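Long-range contacts in glucokinase (Streptomyces griseus, PDB 3VGL), which probably phosphorylates D-glucose with ATP to give glucose 6-phosphate and ADP, as a zinc-containing glucokinase of the ROK family: residues Ile40-Cys45 with Glu93-Leu98; Ile5-Gly10 with Glu58-Gly63; Phe155-Val160 with Gln172-Gln177. All coordinates share one frame; numbering follows the deposited sequence.

Contact 1 of 3, residues Ile40-Cys45 with Glu93-Leu98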
ATOM      1  N   ILE A  40      22.525  -6.080  30.014  1.00 24.33           N
ATOM      2  CA  ILE A  40      23.071  -6.838  28.872  1.00 23.72           C
ATOM      3  C   ILE A  40      24.574  -7.072  29.013  1.00 24.11           C
ATOM      4  O   ILE A  40      25.053  -8.171  28.748  1.00 23.15           O
ATOM      5  CB  ILE A  40      22.733  -6.178  27.495  1.00 23.12           C
ATOM      6  CG1 ILE A  40      21.234  -6.304  27.222  1.00 23.68           C
ATOM      7  CG2 ILE A  40      23.564  -6.823  26.348  1.00 22.83           C
ATOM      8  CD1 ILE A  40      20.725  -5.366  26.126  1.00 22.56           C
ATOM      9  N   VAL A  41      25.326  -6.060  29.446  1.00 24.50           N
ATOM     10  CA  VAL A  41      26.760  -6.286  29.667  1.00 24.83           C
ATOM     11  C   VAL A  41      26.989  -7.364  30.731  1.00 25.20           C
ATOM     12  O   VAL A  41      27.823  -8.252  30.538  1.00 24.78           O
ATOM     13  CB  VAL A  41      27.549  -4.985  29.966  1.00 25.58           C
ATOM     14  CG1 VAL A  41      29.027  -5.295  30.287  1.00 26.06           C
ATOM     15  CG2 VAL A  41      27.458  -4.011  28.795  1.00 26.14           C
ATOM     16  N   ASP A  42      26.222  -7.324  31.823  1.00 25.35           N
ATOM     17  CA  ASP A  42      26.287  -8.370  32.852  1.00 26.53           C
ATOM     18  C   ASP A  42      26.021  -9.759  32.265  1.00 25.64           C
ATOM     19  O   ASP A  42      26.750 -10.702  32.559  1.00 25.49           O
ATOM     20  CB  ASP A  42      25.280  -8.118  33.980  1.00 27.72           C
ATOM     21  CG  ASP A  42      25.656  -6.936  34.875  1.00 30.76           C
ATOM     22  OD1 ASP A  42      26.808  -6.455  34.840  1.00 34.43           O
ATOM     23  OD2 ASP A  42      24.779  -6.499  35.640  1.00 32.70           O
ATOM     24  N   ALA A  43      24.971  -9.867  31.438  1.00 24.77           N
ATOM     25  CA  ALA A  43      24.587 -11.127  30.811  1.00 23.65           C
ATOM     26  C   ALA A  43      25.638 -11.628  29.826  1.00 22.69           C
ATOM     27  O   ALA A  43      25.869 -12.831  29.729  1.00 22.51           O
ATOM     28  CB  ALA A  43      23.240 -10.981  30.112  1.00 23.06           C
ATOM     29  N   ILE A  44      26.261 -10.708  29.088  1.00 23.06           N
ATOM     30  CA  ILE A  44      27.366 -11.080  28.190  1.00 22.98           C
ATOM     31  C   ILE A  44      28.502 -11.690  28.990  1.00 24.07           C
ATOM     32  O   ILE A  44      29.062 -12.713  28.608  1.00 24.31           O
ATOM     33  CB  ILE A  44      27.914  -9.893  27.388  1.00 23.17           C
ATOM     34  CG1 ILE A  44      26.864  -9.383  26.397  1.00 22.17           C
ATOM     35  CG2 ILE A  44      29.206 -10.269  26.651  1.00 23.14           C
ATOM     36  CD1 ILE A  44      27.194  -8.010  25.828  1.00 23.69           C
ATOM     37  N   CYS A  45      28.835 -11.061  30.107  1.00 25.03           N
ATOM     38  CA  CYS A  45      29.883 -11.590  30.971  1.00 26.11           C
ATOM     39  C   CYS A  45      29.535 -12.973  31.525  1.00 25.55           C
ATOM     40  O   CYS A  45      30.401 -13.863  31.567  1.00 25.40           O
ATOM     41  CB  CYS A  45      30.188 -10.585  32.077  1.00 27.07           C
ATOM     42  SG  CYS A  45      31.003  -9.126  31.416  1.00 33.65           S
ATOM     43  N   GLU A  93      35.485  -5.646  26.913  1.00 29.89           N
ATOM     44  CA  GLU A  93      36.939  -5.870  27.013  1.00 31.96           C
ATOM     45  C   GLU A  93      37.425  -5.602  28.417  1.00 33.82           C
ATOM     46  O   GLU A  93      38.201  -6.379  28.976  1.00 34.23           O
ATOM     47  CB  GLU A  93      37.726  -5.019  26.015  1.00 31.89           C
ATOM     48  CG  GLU A  93      37.846  -5.688  24.672  1.00 31.35           C
ATOM     49  CD  GLU A  93      38.752  -4.973  23.691  1.00 31.83           C
ATOM     50  OE1 GLU A  93      39.166  -3.816  23.943  1.00 33.51           O
ATOM     51  OE2 GLU A  93      39.038  -5.582  22.644  1.00 31.18           O
ATOM     52  N   GLN A  94      36.946  -4.514  29.005  1.00 35.47           N
ATOM     53  CA  GLN A  94      37.427  -4.149  30.328  1.00 37.89           C
ATOM     54  C   GLN A  94      36.937  -5.139  31.400  1.00 38.05           C
ATOM     55  O   GLN A  94      37.605  -5.333  32.415  1.00 38.77           O
ATOM     56  CB  GLN A  94      37.117  -2.677  30.638  1.00 38.61           C
ATOM     57  CG  GLN A  94      35.772  -2.402  31.257  1.00 41.15           C
ATOM     58  CD  GLN A  94      35.808  -2.341  32.787  1.00 44.21           C
ATOM     59  OE1 GLN A  94      34.781  -2.100  33.426  1.00 46.21           O
ATOM     60  NE2 GLN A  94      36.983  -2.551  33.373  1.00 47.27           N
ATOM     61  N   ARG A  95      35.812  -5.811  31.148  1.00 37.55           N
ATOM     62  CA  ARG A  95      35.290  -6.797  32.105  1.00 38.05           C
ATOM     63  C   ARG A  95      35.732  -8.256  31.926  1.00 37.89           C
ATOM     64  O   ARG A  95      35.909  -8.965  32.922  1.00 38.52           O
ATOM     65  CB  ARG A  95      33.778  -6.694  32.229  1.00 37.94           C
ATOM     66  CG  ARG A  95      33.378  -5.575  33.167  1.00 40.06           C
ATOM     67  CD  ARG A  95      31.900  -5.443  33.269  1.00 41.65           C
ATOM     68  NE  ARG A  95      31.290  -6.555  33.992  1.00 42.56           N
ATOM     69  CZ  ARG A  95      29.989  -6.616  34.260  1.00 40.77           C
ATOM     70  NH1 ARG A  95      29.198  -5.626  33.878  1.00 40.10           N
ATOM     71  NH2 ARG A  95      29.485  -7.656  34.910  1.00 41.74           N
ATOM     72  N   VAL A  96      35.913  -8.705  30.686  1.00 37.03           N
ATOM     73  CA  VAL A  96      36.361 -10.085  30.449  1.00 36.97           C
ATOM     74  C   VAL A  96      37.885 -10.215  30.310  1.00 37.30           C
ATOM     75  O   VAL A  96      38.432 -11.295  30.508  1.00 37.96           O
ATOM     76  CB  VAL A  96      35.621 -10.799  29.256  1.00 36.41           C
ATOM     77  CG1 VAL A  96      34.103 -10.692  29.410  1.00 35.45           C
ATOM     78  CG2 VAL A  96      36.075 -10.262  27.895  1.00 37.46           C
ATOM     79  N   GLY A  97      38.557  -9.119  29.959  1.00 37.39           N
ATOM     80  CA  GLY A  97      40.017  -9.116  29.837  1.00 37.18           C
ATOM     81  C   GLY A  97      40.541  -9.878  28.634  1.00 36.54           C
ATOM     82  O   GLY A  97      41.674 -10.356  28.636  1.00 37.05           O
ATOM     83  N   LEU A  98      39.703  -9.988  27.604  1.00 34.64           N
ATOM     84  CA  LEU A  98      40.077 -10.614  26.340  1.00 33.96           C
ATOM     85  C   LEU A  98      39.763  -9.630  25.210  1.00 32.82           C
ATOM     86  O   LEU A  98      38.893  -8.770  25.383  1.00 32.49           O
ATOM     87  CB  LEU A  98      39.296 -11.919  26.134  1.00 33.86           C
ATOM     88  CG  LEU A  98      39.611 -13.149  27.001  1.00 34.86           C
ATOM     89  CD1 LEU A  98      38.545 -14.210  26.786  1.00 35.32           C
ATOM     90  CD2 LEU A  98      40.984 -13.706  26.702  1.00 36.74           C
TER

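Contact 2 of 3, residues Ile5-Gly10 with Glu58-Gly63. With ANP (phosphoaminophosphonic acid-adenylate ester), chain E.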
ATOM      1  N   ILE A   5      35.355 -17.414  21.679  1.00 23.40           N
ATOM      2  CA  ILE A   5      33.962 -17.480  22.067  1.00 22.96           C
ATOM      3  C   ILE A   5      33.159 -16.606  21.123  1.00 22.03           C
ATOM      4  O   ILE A   5      33.591 -15.513  20.800  1.00 22.15           O
ATOM      5  CB  ILE A   5      33.765 -16.968  23.528  1.00 23.68           C
ATOM      6  CG1 ILE A   5      34.204 -18.039  24.529  1.00 28.36           C
ATOM      7  CG2 ILE A   5      32.302 -16.532  23.780  1.00 25.57           C
ATOM      8  CD1 ILE A   5      33.056 -18.849  25.119  1.00 32.32           C
ATOM      9  N   GLY A   6      32.022 -17.116  20.659  1.00 20.00           N
ATOM     10  CA  GLY A   6      31.041 -16.266  19.956  1.00 18.84           C
ATOM     11  C   GLY A   6      29.859 -16.007  20.878  1.00 18.50           C
ATOM     12  O   GLY A   6      29.412 -16.910  21.589  1.00 17.87           O
ATOM     13  N   VAL A   7      29.345 -14.767  20.882  1.00 18.16           N
ATOM     14  CA  VAL A   7      28.161 -14.406  21.664  1.00 18.79           C
ATOM     15  C   VAL A   7      27.150 -13.722  20.740  1.00 18.78           C
ATOM     16  O   VAL A   7      27.453 -12.666  20.173  1.00 20.75           O
ATOM     17  CB  VAL A   7      28.489 -13.407  22.823  1.00 18.87           C
ATOM     18  CG1 VAL A   7      27.259 -13.200  23.738  1.00 20.47           C
ATOM     19  CG2 VAL A   7      29.680 -13.891  23.641  1.00 20.68           C
ATOM     20  N   ASP A   8      25.973 -14.323  20.572  1.00 17.44           N
ATOM     21  CA  ASP A   8      24.938 -13.730  19.714  1.00 17.51           C
ATOM     22  C   ASP A   8      23.942 -13.070  20.642  1.00 17.54           C
ATOM     23  O   ASP A   8      23.323 -13.740  21.476  1.00 17.82           O
ATOM     24  CB  ASP A   8      24.276 -14.842  18.871  1.00 17.61           C
ATOM     25  CG  ASP A   8      23.244 -14.300  17.879  1.00 20.05           C
ATOM     26  OD1 ASP A   8      22.365 -13.494  18.274  1.00 23.82           O
ATOM     27  OD2 ASP A   8      23.314 -14.692  16.693  1.00 24.94           O
ATOM     28  N   ILE A   9      23.823 -11.742  20.540  1.00 16.95           N
ATOM     29  CA  ILE A   9      22.877 -11.001  21.366  1.00 17.29           C
ATOM     30  C   ILE A   9      21.710 -10.536  20.515  1.00 16.51           C
ATOM     31  O   ILE A   9      21.846  -9.607  19.697  1.00 16.33           O
ATOM     32  CB  ILE A   9      23.501  -9.781  22.043  1.00 18.01           C
ATOM     33  CG1 ILE A   9      24.689 -10.225  22.882  1.00 20.47           C
ATOM     34  CG2 ILE A   9      22.466  -9.094  22.956  1.00 19.01           C
ATOM     35  CD1 ILE A   9      25.816  -9.228  22.878  1.00 25.31           C
ATOM     36  N   GLY A  10      20.580 -11.202  20.708  1.00 16.23           N
ATOM     37  CA  GLY A  10      19.368 -10.865  19.940  1.00 16.45           C
ATOM     38  C   GLY A  10      18.355 -10.141  20.807  1.00 16.49           C
ATOM     39  O   GLY A  10      18.558  -9.957  22.003  1.00 16.83           O
ATOM     40  N   GLU A  58      40.790 -17.437  23.507  1.00 33.24           N
ATOM     41  CA  GLU A  58      41.720 -16.408  23.031  1.00 33.44           C
ATOM     42  C   GLU A  58      41.076 -15.042  22.746  1.00 32.10           C
ATOM     43  O   GLU A  58      41.728 -13.994  22.850  1.00 32.15           O
ATOM     44  CB  GLU A  58      42.365 -16.914  21.748  1.00 34.53           C
ATOM     45  CG  GLU A  58      43.694 -16.292  21.398  1.00 39.44           C
ATOM     46  CD  GLU A  58      44.665 -17.321  20.837  1.00 43.69           C
ATOM     47  OE1 GLU A  58      44.315 -17.994  19.843  1.00 46.87           O
ATOM     48  OE2 GLU A  58      45.777 -17.460  21.389  1.00 48.11           O
ATOM     49  N   ALA A  59      39.800 -15.056  22.365  1.00 29.40           N
ATOM     50  CA  ALA A  59      39.106 -13.823  21.999  1.00 27.91           C
ATOM     51  C   ALA A  59      37.611 -14.027  22.106  1.00 25.77           C
ATOM     52  O   ALA A  59      37.149 -15.161  22.163  1.00 25.58           O
ATOM     53  CB  ALA A  59      39.465 -13.416  20.565  1.00 27.97           C
ATOM     54  N   VAL A  60      36.868 -12.923  22.074  1.00 24.90           N
ATOM     55  CA  VAL A  60      35.395 -12.933  22.111  1.00 23.36           C
ATOM     56  C   VAL A  60      34.872 -12.177  20.890  1.00 23.04           C
ATOM     57  O   VAL A  60      35.264 -11.036  20.649  1.00 23.60           O
ATOM     58  CB  VAL A  60      34.833 -12.290  23.420  1.00 22.89           C
ATOM     59  CG1 VAL A  60      33.308 -12.236  23.413  1.00 21.54           C
ATOM     60  CG2 VAL A  60      35.308 -13.049  24.678  1.00 23.65           C
ATOM     61  N   GLY A  61      34.005 -12.823  20.112  1.00 21.15           N
ATOM     62  CA  GLY A  61      33.276 -12.127  19.040  1.00 20.89           C
ATOM     63  C   GLY A  61      31.827 -11.987  19.449  1.00 19.56           C
ATOM     64  O   GLY A  61      31.194 -12.960  19.848  1.00 19.53           O
ATOM     65  N   ILE A  62      31.283 -10.779  19.301  1.00 18.97           N
ATOM     66  CA  ILE A  62      29.904 -10.499  19.626  1.00 19.16           C
ATOM     67  C   ILE A  62      29.170 -10.246  18.320  1.00 18.20           C
ATOM     68  O   ILE A  62      29.627  -9.426  17.511  1.00 19.71           O
ATOM     69  CB  ILE A  62      29.818  -9.240  20.514  1.00 19.06           C
ATOM     70  CG1 ILE A  62      30.339  -9.550  21.921  1.00 21.45           C
ATOM     71  CG2 ILE A  62      28.374  -8.709  20.552  1.00 21.17           C
ATOM     72  CD1 ILE A  62      30.538  -8.311  22.800  1.00 22.73           C
ATOM     73  N   GLY A  63      28.079 -10.978  18.099  1.00 16.62           N
ATOM     74  CA  GLY A  63      27.122 -10.648  17.013  1.00 15.85           C
ATOM     75  C   GLY A  63      25.952  -9.933  17.669  1.00 15.60           C
ATOM     76  O   GLY A  63      25.189 -10.559  18.404  1.00 16.39           O
TER
HETATM   77  PB  ANP E 325      16.732 -13.529  18.766  1.00 21.17           P
HETATM   78  O1B ANP E 325      16.001 -12.587  17.804  1.00 22.01           O
HETATM   79  O2B ANP E 325      16.769 -13.096  20.203  1.00 22.81           O
HETATM   80  N3B ANP E 325      18.349 -13.736  18.235  1.00 21.78           N
HETATM   81  PA  ANP E 325      15.364 -15.851  17.633  1.00 22.11           P
HETATM   82  O1A ANP E 325      15.080 -17.224  18.247  1.00 25.29           O
HETATM   83  O2A ANP E 325      16.212 -15.739  16.403  1.00 22.22           O
HETATM   84  O3A ANP E 325      15.943 -14.925  18.823  1.00 20.68           O
HETATM   85  O5' ANP E 325      13.975 -15.106  17.311  1.00 21.67           O
HETATM   86  C5' ANP E 325      12.930 -15.001  18.284  1.00 21.07           C
HETATM   87  C4' ANP E 325      11.597 -14.885  17.576  1.00 20.06           C
HETATM   88  O4' ANP E 325      11.446 -15.955  16.632  1.00 21.50           O
HETATM   89  C3' ANP E 325      10.467 -15.018  18.566  1.00 21.52           C
HETATM   90  O3' ANP E 325       9.345 -14.320  18.019  1.00 24.33           O
HETATM   91  C2' ANP E 325      10.214 -16.503  18.536  1.00 23.07           C
HETATM   92  O2' ANP E 325       8.894 -16.827  18.936  1.00 27.66           O
HETATM   93  C1' ANP E 325      10.468 -16.888  17.086  1.00 22.63           C
HETATM   94  N9  ANP E 325      11.099 -18.215  16.984  1.00 23.51           N
HETATM   95  C8  ANP E 325      12.321 -18.585  17.409  1.00 24.94           C
HETATM   96  N7  ANP E 325      12.552 -19.906  17.123  1.00 27.36           N
HETATM   97  C5  ANP E 325      11.456 -20.348  16.483  1.00 25.66           C
HETATM   98  C6  ANP E 325      10.986 -21.639  15.902  1.00 26.86           C
HETATM   99  N6  ANP E 325      11.774 -22.745  15.928  1.00 30.53           N
HETATM  100  N1  ANP E 325       9.768 -21.649  15.319  1.00 26.30           N
HETATM  101  C2  ANP E 325       8.942 -20.576  15.267  1.00 27.46           C
HETATM  102  N3  ANP E 325       9.303 -19.380  15.788  1.00 25.32           N
HETATM  103  C4  ANP E 325      10.503 -19.239  16.385  1.00 24.20           C

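Contact 3 of 3, residues Phe155-Val160 with Gln172-Gln177. With ZN (zinc ion), chain B; BGC (beta-D-glucopyranose), chain D.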
ATOM      1  N   PHE A 155      18.461  -5.037   6.109  1.00 10.79           N
ATOM      2  CA  PHE A 155      17.333  -5.358   5.237  1.00 10.75           C
ATOM      3  C   PHE A 155      15.982  -5.255   5.959  1.00 10.32           C
ATOM      4  O   PHE A 155      14.928  -5.031   5.329  1.00 10.33           O
ATOM      5  CB  PHE A 155      17.425  -6.810   4.747  1.00 11.75           C
ATOM      6  CG  PHE A 155      18.680  -7.151   3.979  1.00 11.34           C
ATOM      7  CD1 PHE A 155      19.448  -6.178   3.333  1.00 13.49           C
ATOM      8  CD2 PHE A 155      19.036  -8.489   3.849  1.00 13.21           C
ATOM      9  CE1 PHE A 155      20.602  -6.551   2.599  1.00 13.83           C
ATOM     10  CE2 PHE A 155      20.165  -8.869   3.139  1.00 13.56           C
ATOM     11  CZ  PHE A 155      20.957  -7.908   2.516  1.00 13.72           C
ATOM     12  N   GLY A 156      16.013  -5.410   7.282  1.00  9.51           N
ATOM     13  CA  GLY A 156      14.776  -5.384   8.070  1.00  9.69           C
ATOM     14  C   GLY A 156      14.038  -4.073   8.003  1.00  9.14           C
ATOM     15  O   GLY A 156      12.856  -4.012   8.294  1.00  9.62           O
ATOM     16  N   HIS A 157      14.749  -3.007   7.596  1.00  9.25           N
ATOM     17  CA  HIS A 157      14.146  -1.673   7.580  1.00 10.45           C
ATOM     18  C   HIS A 157      13.978  -1.089   6.192  1.00 10.40           C
ATOM     19  O   HIS A 157      13.720   0.100   6.027  1.00 11.05           O
ATOM     20  CB  HIS A 157      14.904  -0.744   8.557  1.00 10.69           C
ATOM     21  CG  HIS A 157      15.073  -1.385   9.883  1.00  9.67           C
ATOM     22  ND1 HIS A 157      14.017  -1.545  10.759  1.00 11.69           N
ATOM     23  CD2 HIS A 157      16.128  -2.064  10.410  1.00 10.42           C
ATOM     24  CE1 HIS A 157      14.435  -2.250  11.801  1.00 11.91           C
ATOM     25  NE2 HIS A 157      15.705  -2.579  11.613  1.00 10.79           N
ATOM     26  N   ILE A 158      14.045  -1.960   5.190  1.00 10.64           N
ATOM     27  CA  ILE A 158      13.590  -1.586   3.840  1.00 11.55           C
ATOM     28  C   ILE A 158      12.072  -1.449   3.916  1.00 10.79           C
ATOM     29  O   ILE A 158      11.398  -2.260   4.545  1.00 10.85           O
ATOM     30  CB  ILE A 158      13.926  -2.717   2.827  1.00 12.28           C
ATOM     31  CG1 ILE A 158      15.452  -2.819   2.666  1.00 14.20           C
ATOM     32  CG2 ILE A 158      13.236  -2.481   1.468  1.00 17.05           C
ATOM     33  CD1 ILE A 158      15.833  -4.192   2.079  1.00 17.39           C
ATOM     34  N   ARG A 159      11.518  -0.425   3.293  1.00 11.26           N
ATOM     35  CA  ARG A 159      10.071  -0.170   3.397  1.00 11.38           C
ATOM     36  C   ARG A 159       9.345  -1.006   2.364  1.00 11.11           C
ATOM     37  O   ARG A 159       9.521  -0.813   1.143  1.00 12.92           O
ATOM     38  CB  ARG A 159       9.783   1.303   3.143  1.00 12.92           C
ATOM     39  CG  ARG A 159       8.313   1.619   3.312  1.00 13.79           C
ATOM     40  CD  ARG A 159       7.983   3.066   2.990  1.00 18.13           C
ATOM     41  NE  ARG A 159       8.086   3.349   1.556  1.00 21.00           N
ATOM     42  CZ  ARG A 159       7.719   4.497   1.006  1.00 22.88           C
ATOM     43  NH1 ARG A 159       7.882   4.694  -0.303  1.00 23.25           N
ATOM     44  NH2 ARG A 159       7.159   5.440   1.763  1.00 24.87           N
ATOM     45  N   VAL A 160       8.563  -1.946   2.845  1.00  9.42           N
ATOM     46  CA  VAL A 160       7.789  -2.806   1.953  1.00 10.72           C
ATOM     47  C   VAL A 160       6.336  -2.361   1.829  1.00 10.63           C
ATOM     48  O   VAL A 160       5.718  -2.645   0.794  1.00 12.03           O
ATOM     49  CB  VAL A 160       7.891  -4.316   2.308  1.00 10.69           C
ATOM     50  CG1 VAL A 160       9.352  -4.771   2.203  1.00 12.97           C
ATOM     51  CG2 VAL A 160       7.315  -4.642   3.674  1.00 11.95           C
ATOM     52  N   GLN A 172       7.852   3.400   9.445  1.00 11.69           N
ATOM     53  CA  GLN A 172       6.677   2.567   9.162  1.00 10.28           C
ATOM     54  C   GLN A 172       6.909   1.691   7.951  1.00 10.00           C
ATOM     55  O   GLN A 172       7.541   2.105   6.972  1.00 11.93           O
ATOM     56  CB  GLN A 172       5.479   3.468   8.828  1.00 11.29           C
ATOM     57  CG  GLN A 172       4.804   4.066  10.043  1.00 12.47           C
ATOM     58  CD  GLN A 172       3.681   4.991   9.652  1.00 13.82           C
ATOM     59  OE1 GLN A 172       2.619   4.547   9.151  1.00 14.22           O
ATOM     60  NE2 GLN A 172       3.891   6.283   9.853  1.00 14.23           N
ATOM     61  N   GLY A 173       6.321   0.504   7.999  1.00  9.04           N
ATOM     62  CA  GLY A 173       6.257  -0.368   6.813  1.00  9.83           C
ATOM     63  C   GLY A 173       7.480  -1.217   6.554  1.00  9.31           C
ATOM     64  O   GLY A 173       7.596  -1.837   5.494  1.00  9.60           O
ATOM     65  N   CYS A 174       8.397  -1.231   7.505  1.00  9.16           N
ATOM     66  CA  CYS A 174       9.629  -2.025   7.395  1.00  9.46           C
ATOM     67  C   CYS A 174       9.391  -3.514   7.179  1.00  8.90           C
ATOM     68  O   CYS A 174       8.480  -4.145   7.775  1.00  9.15           O
ATOM     69  CB  CYS A 174      10.414  -1.845   8.674  1.00 10.07           C
ATOM     70  SG  CYS A 174      10.939  -0.172   8.984  1.00  9.69           S
ATOM     71  N   TRP A 175      10.236  -4.100   6.325  1.00  9.33           N
ATOM     72  CA  TRP A 175      10.151  -5.527   6.046  1.00  8.96           C
ATOM     73  C   TRP A 175      10.050  -6.391   7.319  1.00  9.53           C
ATOM     74  O   TRP A 175       9.274  -7.338   7.373  1.00  9.15           O
ATOM     75  CB  TRP A 175      11.347  -5.948   5.168  1.00  8.37           C
ATOM     76  CG  TRP A 175      11.245  -7.336   4.576  1.00  7.38           C
ATOM     77  CD1 TRP A 175      10.103  -8.091   4.373  1.00  9.25           C
ATOM     78  CD2 TRP A 175      12.321  -8.067   4.013  1.00  9.19           C
ATOM     79  NE1 TRP A 175      10.439  -9.285   3.767  1.00 10.54           N
ATOM     80  CE2 TRP A 175      11.792  -9.282   3.521  1.00 10.08           C
ATOM     81  CE3 TRP A 175      13.695  -7.814   3.884  1.00 11.52           C
ATOM     82  CZ2 TRP A 175      12.599 -10.267   2.921  1.00 10.40           C
ATOM     83  CZ3 TRP A 175      14.499  -8.781   3.268  1.00 11.48           C
ATOM     84  CH2 TRP A 175      13.941  -9.998   2.807  1.00 11.61           C
ATOM     85  N   GLU A 176      10.803  -6.045   8.350  1.00  9.70           N
ATOM     86  CA  GLU A 176      10.804  -6.897   9.532  1.00 10.13           C
ATOM     87  C   GLU A 176       9.461  -6.959  10.248  1.00  9.97           C
ATOM     88  O   GLU A 176       9.188  -7.932  10.958  1.00 10.51           O
ATOM     89  CB  GLU A 176      11.948  -6.541  10.473  1.00 12.38           C
ATOM     90  CG  GLU A 176      11.680  -5.538  11.511  1.00 13.14           C
ATOM     91  CD  GLU A 176      12.787  -5.533  12.603  1.00 12.60           C
ATOM     92  OE1 GLU A 176      13.931  -5.891  12.294  1.00 11.95           O
ATOM     93  OE2 GLU A 176      12.485  -5.157  13.760  1.00 14.18           O
ATOM     94  N   GLN A 177       8.593  -5.961  10.053  1.00  9.25           N
ATOM     95  CA  GLN A 177       7.248  -6.034  10.650  1.00  8.86           C
ATOM     96  C   GLN A 177       6.352  -7.056   9.963  1.00  9.25           C
ATOM     97  O   GLN A 177       5.336  -7.440  10.532  1.00 10.56           O
ATOM     98  CB  GLN A 177       6.572  -4.650  10.654  1.00  9.87           C
ATOM     99  CG  GLN A 177       7.330  -3.635  11.507  1.00 11.63           C
ATOM    100  CD  GLN A 177       7.501  -4.132  12.920  1.00 11.69           C
ATOM    101  OE1 GLN A 177       6.549  -4.686  13.530  1.00 10.70           O
ATOM    102  NE2 GLN A 177       8.706  -3.978  13.447  1.00 11.20           N
TER
HETATM  103 ZN    ZN B 322      12.199  -0.484  10.867  1.00 14.53          ZN
HETATM  104  C2  BGC D 324      18.206  -4.906  13.531  1.00 17.25           C
HETATM  105  C3  BGC D 324      19.383  -5.610  12.859  1.00 16.81           C
HETATM  106  C4  BGC D 324      19.495  -7.069  13.308  1.00 16.67           C
HETATM  107  C5  BGC D 324      18.137  -7.722  13.116  1.00 17.12           C
HETATM  108  C6  BGC D 324      18.132  -9.185  13.571  1.00 17.27           C
HETATM  109  C1  BGC D 324      16.944  -5.722  13.275  1.00 16.49           C
HETATM  110  O1  BGC D 324      15.846  -5.176  13.953  1.00 17.45           O
HETATM  111  O2  BGC D 324      18.049  -3.625  12.891  1.00 16.33           O
HETATM  112  O3  BGC D 324      20.576  -4.947  13.138  1.00 17.84           O
HETATM  113  O4  BGC D 324      20.444  -7.736  12.496  1.00 17.24           O
HETATM  114  O5  BGC D 324      17.123  -7.026  13.824  1.00 16.94           O
HETATM  115  O6  BGC D 324      18.470  -9.290  14.944  1.00 18.66           O

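Contact 1 of 3, residues Ile40-Cys45 with Glu93-Leu98
R95 lays its long side chain across helix 37-52, over C45 and past V41, and ends on the carboxylate of D42. Its guanidinium meets D42 end-on, through NH1 and NH2. Both nitrogens go to one oxygen. NH1 of R95 lies 2.7 Å from OD1 of D42. NH2 of R95 lies 2.9 Å from the same OD1 of D42. The NH1 bond is the straighter, at 151°. OD1 sits almost exactly in the guanidinium plane, but the carboxylate itself is turned 68° away from that plane. This salt bridge is therefore a fork on a single oxygen, not a flat pairing of two oxygens with two nitrogens. The arginine chain is extended at first and bends at chi3 (70°), which turns the guanidinium toward D42. C45 SG lies over one face of the guanidinium, 3.7 Å from R95 NE. The same sulfur of C45 also touches R95 CB and reaches V96 CG1 at 4.0 Å, so it fills the angle between these two neighbouring side chains. V41 contributes its CG1 branch, 3.6 Å from R95 NH1. Apolar groups thus line the arginine while its charged end is paired at the surface, where D42 and R95 are both exposed. Helix 88-96 ends here, and G97 leaves helical geometry with positive phi. Helices 37-52 and 88-96 pack further through V41 on K91 and I44 on L88 and V92. Beyond the helix end, L98 leads toward strand 100-104 and rests on V57 and V60 of strand 57-64.

Contact 2 of 3, residues Ile5-Gly10 with Glu58-Gly63
I9 and I62 make the tightest side-chain fit between these two parallel strands. The tip of I9, CD1, presses on the CG2 branch of I62 at 3.5 Å, closer than usual for two carbons. I9 reaches it because CG1 stands anti to the carbonyl carbon (chi1 -57°), although CB itself does not point at the partner strand. One step back, V7 CG2 meets V60 CG1 at 4.0 Å, the two valines crossing at a slant. V7 CB also lies near I62 CG1, so V7 fits between V60 and I62. I5 adds CB beside V60 CG2, while the end of its chain leads away. The face with I5, V7, V60 and I62 is therefore a row of branched apolar bumps. The other face is smooth: G6, G61 and G63 have no side chains, and D8 is the projecting residue. Five backbone hydrogen bonds join the edges. I5 N binds A59 O, and V7 N binds G61 O. I9 N binds G63 O at 2.8 Å. In return G61 N binds I5 O, and G63 N binds V7 O at 2.7 Å. The sheet belongs to the actin-like ATPase fold of the ROK family, in which the turn after the first strand reaches the nucleotide phosphates. Here G10 C lies 3.4 Å from O2B of ANP. Strand 3-9 is the middle strand of a five-stranded mixed sheet, between 13-19 and 57-64, and 57-64 is followed by 100-104. Helix 37-52 covers the branched face, with I44, V48 and A51 against I9, V7 and I5.

Contact 3 of 3, residues Phe155-Val160 with Gln172-Gln177
E176 OE1 is gripped by two groups: glucose O1 donates to E176 OE1 at 2.6 Å, and L134 N also bonds it. N80 ND2 holds the other oxygen, OE2, so the carboxylate is fixed at both ends. H157 links the glucose site to a zinc site. H157 NE2 donates to glucose O2 at 2.9 Å. H157 ND1 binds the zinc ion at 2.1 Å. The metal thus holds the imidazole while its other nitrogen meets the sugar. C174 SG binds the same zinc at 2.3 Å and lies at the edge of the H157 ring. C167 and C169 complete the site. Backbone bonds hold the loops together: E176 N to G156 O, W175 N to I158 O, and V160 N to G173 O. The indole of W175 packs against F155 and V160. F155 O meets its edge, 3.4 Å from W175 CE3. W175 NE1 bonds W239 O. R159 N bonds D246 of the second subunit, and the R159 guanidinium makes a cation-pi contact with W280 of that subunit. One histidine and three cysteines around a zinc ion, probably of structural role, beside a glucose-binding histidine and glutamate, are typical of the ROK family sugar site.

Contacts 1 and 2 form one packed unit, with centres 10 Å apart. I44 CD1 of helix 37-52 meets I9 CD1 of strand 3-9 at 3.5 Å, and L98 CD1 touches V60 CG2 at 4.0 Å. Their segments alternate along the chain. Contact 1 is on the surface, away from the ligand and metal sites, whereas contact 2 runs inward to the nucleotide analogue at G10. Contact 3 lies on the opposite side of the chain's centre from contact 2, with centres 26 Å apart and nearest atoms about 10 Å. Contact 3 binds glucose directly. In contact 2 the side chain of D8 is about 7 Å from the bound glucose.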